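KLLA0C04147p (Kluyveromyces lactis, PDB 5H2A) probably binds and transfers sterols as an OSBP-family protein, of which this chain is the ankyrin-repeat domain. Local coordinates at residues T194-T197 against V198-F202; L210-W213 against I214-G218; F51-I54 against L55-V59. All blocks are in the same frame, centred on the assembly; numbering follows the deposited sequence.

Contact 1: T194-T197 against V198-F202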
loop_
_atom_site.group_PDB
_atom_site.type_symbol
_atom_site.label_atom_id
_atom_site.label_comp_id
_atom_site.label_asym_id
_atom_site.label_seq_id
_atom_site.Cartn_x
_atom_site.Cartn_y
_atom_site.Cartn_z
ATOM N N THR A 194 4.939 -24.587 -14.863
ATOM C CA THR A 194 6.223 -25.134 -14.448
ATOM C C THR A 194 6.194 -25.851 -13.107
ATOM O O THR A 194 7.089 -26.664 -12.851
ATOM C CB THR A 194 7.281 -24.022 -14.359
ATOM O OG1 THR A 194 6.852 -23.061 -13.385
ATOM C CG2 THR A 194 7.481 -23.345 -15.716
ATOM N N GLY A 195 5.219 -25.568 -12.244
ATOM C CA GLY A 195 5.238 -26.053 -10.881
ATOM C C GLY A 195 6.213 -25.342 -9.962
ATOM O O GLY A 195 6.380 -25.773 -8.815
ATOM N N ASP A 196 6.853 -24.268 -10.423
ATOM C CA ASP A 196 7.858 -23.532 -9.657
ATOM C C ASP A 196 7.301 -22.241 -9.071
ATOM O O ASP A 196 6.475 -21.571 -9.688
ATOM C CB ASP A 196 9.045 -23.153 -10.541
ATOM C CG ASP A 196 9.888 -24.340 -10.921
ATOM O OD1 ASP A 196 9.711 -25.411 -10.296
ATOM O OD2 ASP A 196 10.716 -24.193 -11.840
ATOM N N THR A 197 7.787 -21.889 -7.881
ATOM C CA THR A 197 7.739 -20.514 -7.397
ATOM C C THR A 197 8.934 -19.756 -7.964
ATOM O O THR A 197 9.859 -20.360 -8.511
ATOM C CB THR A 197 7.809 -20.470 -5.876
ATOM O OG1 THR A 197 9.123 -20.865 -5.465
ATOM C CG2 THR A 197 6.780 -21.419 -5.251
ATOM N N VAL A 198 8.931 -18.421 -7.835
ATOM C CA VAL A 198 10.096 -17.708 -8.348
ATOM C C VAL A 198 11.339 -18.109 -7.576
ATOM O O VAL A 198 12.439 -18.088 -8.129
ATOM C CB VAL A 198 9.918 -16.170 -8.368
ATOM C CG1 VAL A 198 8.888 -15.768 -9.424
ATOM C CG2 VAL A 198 9.572 -15.592 -6.981
ATOM N N LEU A 199 11.197 -18.526 -6.310
ATOM C CA LEU A 199 12.402 -18.939 -5.589
ATOM C C LEU A 199 13.004 -20.198 -6.208
ATOM O O LEU A 199 14.221 -20.266 -6.404
ATOM C CB LEU A 199 12.111 -19.141 -4.098
ATOM C CG LEU A 199 13.328 -19.510 -3.226
ATOM C CD1 LEU A 199 14.468 -18.454 -3.272
ATOM C CD2 LEU A 199 12.880 -19.721 -1.762
ATOM N N HIS A 200 12.176 -21.194 -6.559
ATOM C CA HIS A 200 12.706 -22.355 -7.282
ATOM C C HIS A 200 13.338 -21.938 -8.599
ATOM O O HIS A 200 14.416 -22.423 -8.976
ATOM C CB HIS A 200 11.603 -23.367 -7.577
ATOM C CG HIS A 200 11.055 -24.022 -6.360
ATOM N ND1 HIS A 200 9.906 -23.581 -5.746
ATOM C CD2 HIS A 200 11.492 -25.080 -5.638
ATOM C CE1 HIS A 200 9.658 -24.339 -4.694
ATOM N NE2 HIS A 200 10.601 -25.259 -4.610
ATOM N N GLU A 201 12.631 -21.082 -9.338
ATOM C CA GLU A 201 13.064 -20.656 -10.662
ATOM C C GLU A 201 14.447 -20.019 -10.613
ATOM O O GLU A 201 15.338 -20.367 -11.401
ATOM C CB GLU A 201 12.023 -19.680 -11.233
ATOM C CG GLU A 201 12.477 -18.972 -12.492
ATOM C CD GLU A 201 11.517 -17.870 -12.943
ATOM O OE1 GLU A 201 10.416 -17.748 -12.366
ATOM O OE2 GLU A 201 11.886 -17.120 -13.874
ATOM N N PHE A 202 14.655 -19.081 -9.686
ATOM C CA PHE A 202 15.928 -18.383 -9.665
ATOM C C PHE A 202 17.008 -19.129 -8.902
ATOM O O PHE A 202 18.193 -18.863 -9.134
ATOM C CB PHE A 202 15.735 -16.961 -9.131
ATOM C CG PHE A 202 15.019 -16.080 -10.121
ATOM C CD1 PHE A 202 15.720 -15.498 -11.175
ATOM C CD2 PHE A 202 13.647 -15.922 -10.060
ATOM C CE1 PHE A 202 15.061 -14.723 -12.128
ATOM C CE2 PHE A 202 12.962 -15.155 -11.013
ATOM C CZ PHE A 202 13.679 -14.545 -12.050
HETATM O O HOH W 1 8.444 -19.320 -11.288
#
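T197 and H200 meet at the start of helix 198-204, where hydroxyl OG1 of T197 is hydrogen-bonded to ND1 of H200 at 2.8 Å. The same ring nitrogen takes a weak bond from T197 N at 3.5 Å (N-H...N 156°), so one short and one weak bond from the N-cap residue converge on ND1. T197 chi1 (70°) sets OG1 between its backbone N and carbonyl carbon, which places it within reach of H200 ND1, while CB lies in the imidazole plane at its edge. The T197 carbonyl opens the helix: E201 N donates to T197 O at 3.0 Å.

One residue back, the D196 carboxylate lies obliquely beside H200, its plane 22° from that of the ring and its CG 3.9 Å from H200 CB. OD2 of D196 pairs with K204 and OD1 with R227 in salt bridges, and E201 likewise reaches K205 and R161. A water 2.7 Å from E201 OE1 also approaches D196 O, though that second link is weak. Further out, T194 OG1 accepts from D196 N at 3.2 Å, an ST turn that shapes the approach to the cap. On the far side of the ring, H200 NE2 is hydrogen-bonded to K229 O. This Thr-His pairing, in the sequence T-V-L-H, is consistent with a variant of the TPLH motif, valine replacing proline, that begins the first helix of an ankyrin repeat.

Contact 2: L210-W213 against I214-G218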
loop_
_atom_site.group_PDB
_atom_site.type_symbol
_atom_site.label_atom_id
_atom_site.label_comp_id
_atom_site.label_asym_id
_atom_site.label_seq_id
_atom_site.Cartn_x
_atom_site.Cartn_y
_atom_site.Cartn_z
ATOM N N LEU A 210 18.996 -12.215 -7.531
ATOM C CA LEU A 210 17.542 -12.290 -7.460
ATOM C C LEU A 210 17.084 -13.205 -6.332
ATOM O O LEU A 210 16.077 -12.918 -5.683
ATOM C CB LEU A 210 16.955 -12.758 -8.798
ATOM C CG LEU A 210 16.619 -11.623 -9.779
ATOM C CD1 LEU A 210 15.518 -10.730 -9.230
ATOM C CD2 LEU A 210 17.873 -10.786 -10.099
ATOM N N CYS A 211 17.806 -14.299 -6.071
ATOM C CA CYS A 211 17.451 -15.125 -4.913
ATOM C C CYS A 211 17.536 -14.332 -3.616
ATOM O O CYS A 211 16.668 -14.462 -2.748
ATOM C CB CYS A 211 18.348 -16.355 -4.834
ATOM S SG CYS A 211 17.953 -17.549 -6.110
ATOM N N ARG A 212 18.588 -13.526 -3.450
ATOM C CA ARG A 212 18.694 -12.708 -2.240
ATOM C C ARG A 212 17.508 -11.758 -2.112
ATOM O O ARG A 212 16.934 -11.608 -1.023
ATOM C CB ARG A 212 20.007 -11.922 -2.248
ATOM C CG ARG A 212 20.653 -11.814 -0.873
ATOM C CD ARG A 212 21.799 -10.805 -0.842
ATOM N NE ARG A 212 22.907 -11.152 -1.726
ATOM C CZ ARG A 212 23.757 -12.149 -1.504
ATOM N NH1 ARG A 212 23.616 -12.923 -0.434
ATOM N NH2 ARG A 212 24.744 -12.376 -2.356
ATOM N N TRP A 213 17.137 -11.101 -3.209
ATOM C CA TRP A 213 16.002 -10.185 -3.195
ATOM C C TRP A 213 14.718 -10.916 -2.836
ATOM O O TRP A 213 13.931 -10.447 -1.995
ATOM C CB TRP A 213 15.864 -9.484 -4.558
ATOM C CG TRP A 213 14.872 -8.365 -4.458
ATOM C CD1 TRP A 213 15.140 -7.063 -4.137
ATOM C CD2 TRP A 213 13.446 -8.466 -4.581
ATOM N NE1 TRP A 213 13.966 -6.334 -4.092
ATOM C CE2 TRP A 213 12.913 -7.172 -4.354
ATOM C CE3 TRP A 213 12.565 -9.517 -4.874
ATOM C CZ2 TRP A 213 11.546 -6.906 -4.413
ATOM C CZ3 TRP A 213 11.211 -9.249 -4.941
ATOM C CH2 TRP A 213 10.712 -7.955 -4.704
ATOM N N ILE A 214 14.484 -12.076 -3.465
ATOM C CA ILE A 214 13.282 -12.850 -3.157
ATOM C C ILE A 214 13.260 -13.226 -1.677
ATOM O O ILE A 214 12.246 -13.051 -0.992
ATOM C CB ILE A 214 13.203 -14.099 -4.054
ATOM C CG1 ILE A 214 12.966 -13.691 -5.511
ATOM C CG2 ILE A 214 12.098 -15.036 -3.581
ATOM C CD1 ILE A 214 13.257 -14.828 -6.501
ATOM N N LEU A 215 14.392 -13.722 -1.155
ATOM C CA LEU A 215 14.418 -14.131 0.254
ATOM C C LEU A 215 14.274 -12.939 1.197
ATOM O O LEU A 215 13.784 -13.097 2.321
ATOM C CB LEU A 215 15.701 -14.905 0.563
ATOM C CG LEU A 215 15.784 -16.295 -0.081
ATOM C CD1 LEU A 215 17.170 -16.919 0.112
ATOM C CD2 LEU A 215 14.688 -17.223 0.438
ATOM N N ASP A 216 14.677 -11.744 0.768
ATOM C CA ASP A 216 14.467 -10.559 1.597
ATOM C C ASP A 216 13.063 -9.989 1.486
ATOM O O ASP A 216 12.750 -9.029 2.197
ATOM C CB ASP A 216 15.478 -9.472 1.244
ATOM C CG ASP A 216 16.883 -9.832 1.665
ATOM O OD1 ASP A 216 17.038 -10.773 2.477
ATOM O OD2 ASP A 216 17.833 -9.175 1.188
ATOM N N HIS A 217 12.205 -10.551 0.641
ATOM C CA HIS A 217 10.862 -10.008 0.450
ATOM C C HIS A 217 9.805 -11.092 0.548
ATOM O O HIS A 217 8.813 -11.093 -0.188
ATOM C CB HIS A 217 10.778 -9.251 -0.871
ATOM C CG HIS A 217 11.565 -7.981 -0.862
ATOM N ND1 HIS A 217 12.924 -7.945 -1.100
ATOM C CD2 HIS A 217 11.199 -6.710 -0.574
ATOM C CE1 HIS A 217 13.353 -6.700 -0.993
ATOM N NE2 HIS A 217 12.324 -5.928 -0.690
ATOM N N GLY A 218 9.998 -12.031 1.466
ATOM C CA GLY A 218 8.966 -12.979 1.814
ATOM C C GLY A 218 9.034 -14.319 1.128
ATOM O O GLY A 218 8.155 -15.154 1.372
#
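Helix 208-215 runs through its last turn here on regular i to i+4 bonds, I214 N to L210 O (2.9 Å), L215 N to C211 O (2.9 Å) and D216 N to R212 O. It follows helix 198-204 in an ankyrin-type helical pair, and beyond its C-terminal end the chain turns off at H217 and G218, the latter with positive phi.

The side-chain contact at this end is made by W213 and H217, four residues apart. Their rings form an offset stack: the indole five-membered ring and the imidazole have centroids 3.9 Å apart and planes inclined by 16°. H217 CB sits over the indole six-membered ring, a CH-pi contact of 4.1 Å to its centroid. The indole is brought face to face with H217 by a first torsion that sends W213 CG anti to the backbone N (chi1 -169°), beside its own carbonyl carbon.

Elsewhere W213 NE1 is bonded to N173, and L172, L176 and F160 pack on the indole from helices 169-176 and 139-165. Replacing the indole by the methyl of an alanine would probably leave N173 OD1 without this donor and let the imidazole tilt, since its stacking partner would be gone, although the bond to the backbone carbonyl could persist. That bond runs from H217 ND1 to W213 O at 2.8 Å (158°), with the oxygen only slightly out of the imidazole plane, so the same ring stacks by its face and donates at its edge.

Contact 3: F51-I54 against L55-V59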
loop_
_atom_site.group_PDB
_atom_site.type_symbol
_atom_site.label_atom_id
_atom_site.label_comp_id
_atom_site.label_asym_id
_atom_site.label_seq_id
_atom_site.Cartn_x
_atom_site.Cartn_y
_atom_site.Cartn_z
ATOM N N PHE A 51 -7.144 19.334 9.354
ATOM C CA PHE A 51 -6.804 19.407 7.934
ATOM C C PHE A 51 -6.647 18.016 7.324
ATOM O O PHE A 51 -7.119 17.760 6.205
ATOM C CB PHE A 51 -5.515 20.201 7.714
ATOM C CG PHE A 51 -5.107 20.251 6.261
ATOM C CD1 PHE A 51 -5.661 21.202 5.418
ATOM C CD2 PHE A 51 -4.215 19.327 5.739
ATOM C CE1 PHE A 51 -5.337 21.227 4.064
ATOM C CE2 PHE A 51 -3.863 19.355 4.383
ATOM C CZ PHE A 51 -4.424 20.308 3.547
ATOM N N GLU A 52 -5.979 17.102 8.036
ATOM C CA GLU A 52 -5.698 15.836 7.375
ATOM C C GLU A 52 -6.937 14.942 7.232
ATOM O O GLU A 52 -6.849 13.912 6.563
ATOM C CB GLU A 52 -4.567 15.099 8.109
ATOM C CG GLU A 52 -4.865 14.700 9.536
ATOM C CD GLU A 52 -3.604 14.253 10.291
ATOM O OE1 GLU A 52 -3.761 13.666 11.387
ATOM O OE2 GLU A 52 -2.473 14.500 9.792
ATOM N N LEU A 53 -8.084 15.327 7.786
ATOM C CA LEU A 53 -9.332 14.602 7.597
ATOM C C LEU A 53 -10.243 15.227 6.549
ATOM O O LEU A 53 -11.381 14.778 6.407
ATOM C CB LEU A 53 -10.098 14.511 8.930
ATOM C CG LEU A 53 -9.409 13.750 10.076
ATOM C CD1 LEU A 53 -10.236 13.780 11.357
ATOM C CD2 LEU A 53 -9.126 12.315 9.654
ATOM N N ILE A 54 -9.790 16.261 5.838
ATOM C CA ILE A 54 -10.684 16.999 4.942
ATOM C C ILE A 54 -11.303 16.074 3.906
ATOM O O ILE A 54 -12.482 16.219 3.550
ATOM C CB ILE A 54 -9.934 18.160 4.269
ATOM C CG1 ILE A 54 -9.805 19.343 5.226
ATOM C CG2 ILE A 54 -10.670 18.627 3.001
ATOM C CD1 ILE A 54 -8.939 20.456 4.639
ATOM N N LEU A 55 -10.527 15.105 3.399
ATOM C CA LEU A 55 -11.128 14.192 2.429
ATOM C C LEU A 55 -12.180 13.297 3.081
ATOM O O LEU A 55 -13.188 12.966 2.444
ATOM C CB LEU A 55 -10.048 13.353 1.730
ATOM C CG LEU A 55 -10.471 12.538 0.509
ATOM C CD1 LEU A 55 -11.240 13.381 -0.510
ATOM C CD2 LEU A 55 -9.219 11.908 -0.152
ATOM N N HIS A 56 -11.979 12.886 4.337
ATOM C CA HIS A 56 -13.037 12.165 5.045
ATOM C C HIS A 56 -14.306 13.001 5.132
ATOM O O HIS A 56 -15.408 12.524 4.815
ATOM C CB HIS A 56 -12.591 11.784 6.454
ATOM C CG HIS A 56 -11.449 10.825 6.506
ATOM N ND1 HIS A 56 -10.157 11.178 6.170
ATOM C CD2 HIS A 56 -11.398 9.533 6.907
ATOM C CE1 HIS A 56 -9.363 10.136 6.341
ATOM N NE2 HIS A 56 -10.090 9.128 6.801
ATOM N N TYR A 57 -14.176 14.262 5.574
ATOM C CA TYR A 57 -15.362 15.107 5.694
ATOM C C TYR A 57 -15.997 15.362 4.337
ATOM O O TYR A 57 -17.224 15.393 4.222
ATOM C CB TYR A 57 -15.005 16.435 6.373
ATOM C CG TYR A 57 -14.600 16.259 7.824
ATOM C CD1 TYR A 57 -15.397 15.534 8.696
ATOM C CD2 TYR A 57 -13.418 16.803 8.306
ATOM C CE1 TYR A 57 -15.032 15.370 10.032
ATOM C CE2 TYR A 57 -13.039 16.636 9.631
ATOM C CZ TYR A 57 -13.853 15.923 10.483
ATOM O OH TYR A 57 -13.493 15.774 11.797
ATOM N N ALA A 58 -15.183 15.514 3.294
ATOM C CA ALA A 58 -15.736 15.778 1.963
ATOM C C ALA A 58 -16.556 14.589 1.451
ATOM O O ALA A 58 -17.648 14.775 0.896
ATOM C CB ALA A 58 -14.613 16.133 0.976
ATOM N N VAL A 59 -16.047 13.364 1.614
ATOM C CA VAL A 59 -16.848 12.180 1.286
ATOM C C VAL A 59 -18.181 12.215 2.033
ATOM O O VAL A 59 -19.231 11.859 1.481
ATOM C CB VAL A 59 -16.057 10.890 1.589
ATOM C CG1 VAL A 59 -16.971 9.642 1.522
ATOM C CG2 VAL A 59 -14.884 10.767 0.650
HETATM O O HOH W 2 -8.785 13.115 4.673
#
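The N-terminal end of helix 54-61 is entered through a type I turn, F51-I54, which leaves L53 at the N-cap. Its carbonyl starts the helical ladder: Y57 N donates to L53 O at 3.0 Å (163°), and A58 N follows to I54 O at 2.8 Å.

L53 touches both aromatic residues of the first turn. Its CG lies anti to the carbonyl carbon (chi1 -62°), from where CD2 stands over one face of the H56 imidazole, 4.0 Å from its centroid and 19° off the normal, in a CH-pi contact displaced toward the rim. L53 CB packs against Y57 CE2 at 3.7 Å, and CD1 comes within 3.8 Å of Y57 OH, which bonds to K16.

With no hydroxyl at the cap, a water takes up H56 ND1. It lies at the ring edge, in plane, 2.8 Å from ND1, donates to E52 O at 2.8 Å and accepts weakly from L55 N, tying the turn to the helix. The other ring nitrogen, NE2, bonds to N96 O, so partners at both nitrogens restrain the ring's rotation. The sequence L-I-L-H, with a histidine reaching a later loop carbonyl, is consistent with a divergent TPLH motif of an ankyrin repeat.

In the fold
From the N terminus, contact 3 comes first, and contacts 1 and 2 follow in series; each is local, spanning one turn, so none encloses or crosses another. Contact 3 starts helix 54-61, whose side chains touch helices 12-25, 64-74 and 98-104. Contact 1 starts helix 198-204 and contact 2 ends helix 208-215, the next helix along. These two touch directly: F202 CD2 lies 3.7 Å from I214 CD1 and L199 CD2 3.8 Å from L215 CD2, which joins the pair of helices. Contact 3 lies on the other side of the chain's centre, with its own centre about 45 Å from that of contact 1 and 39 Å from that of contact 2.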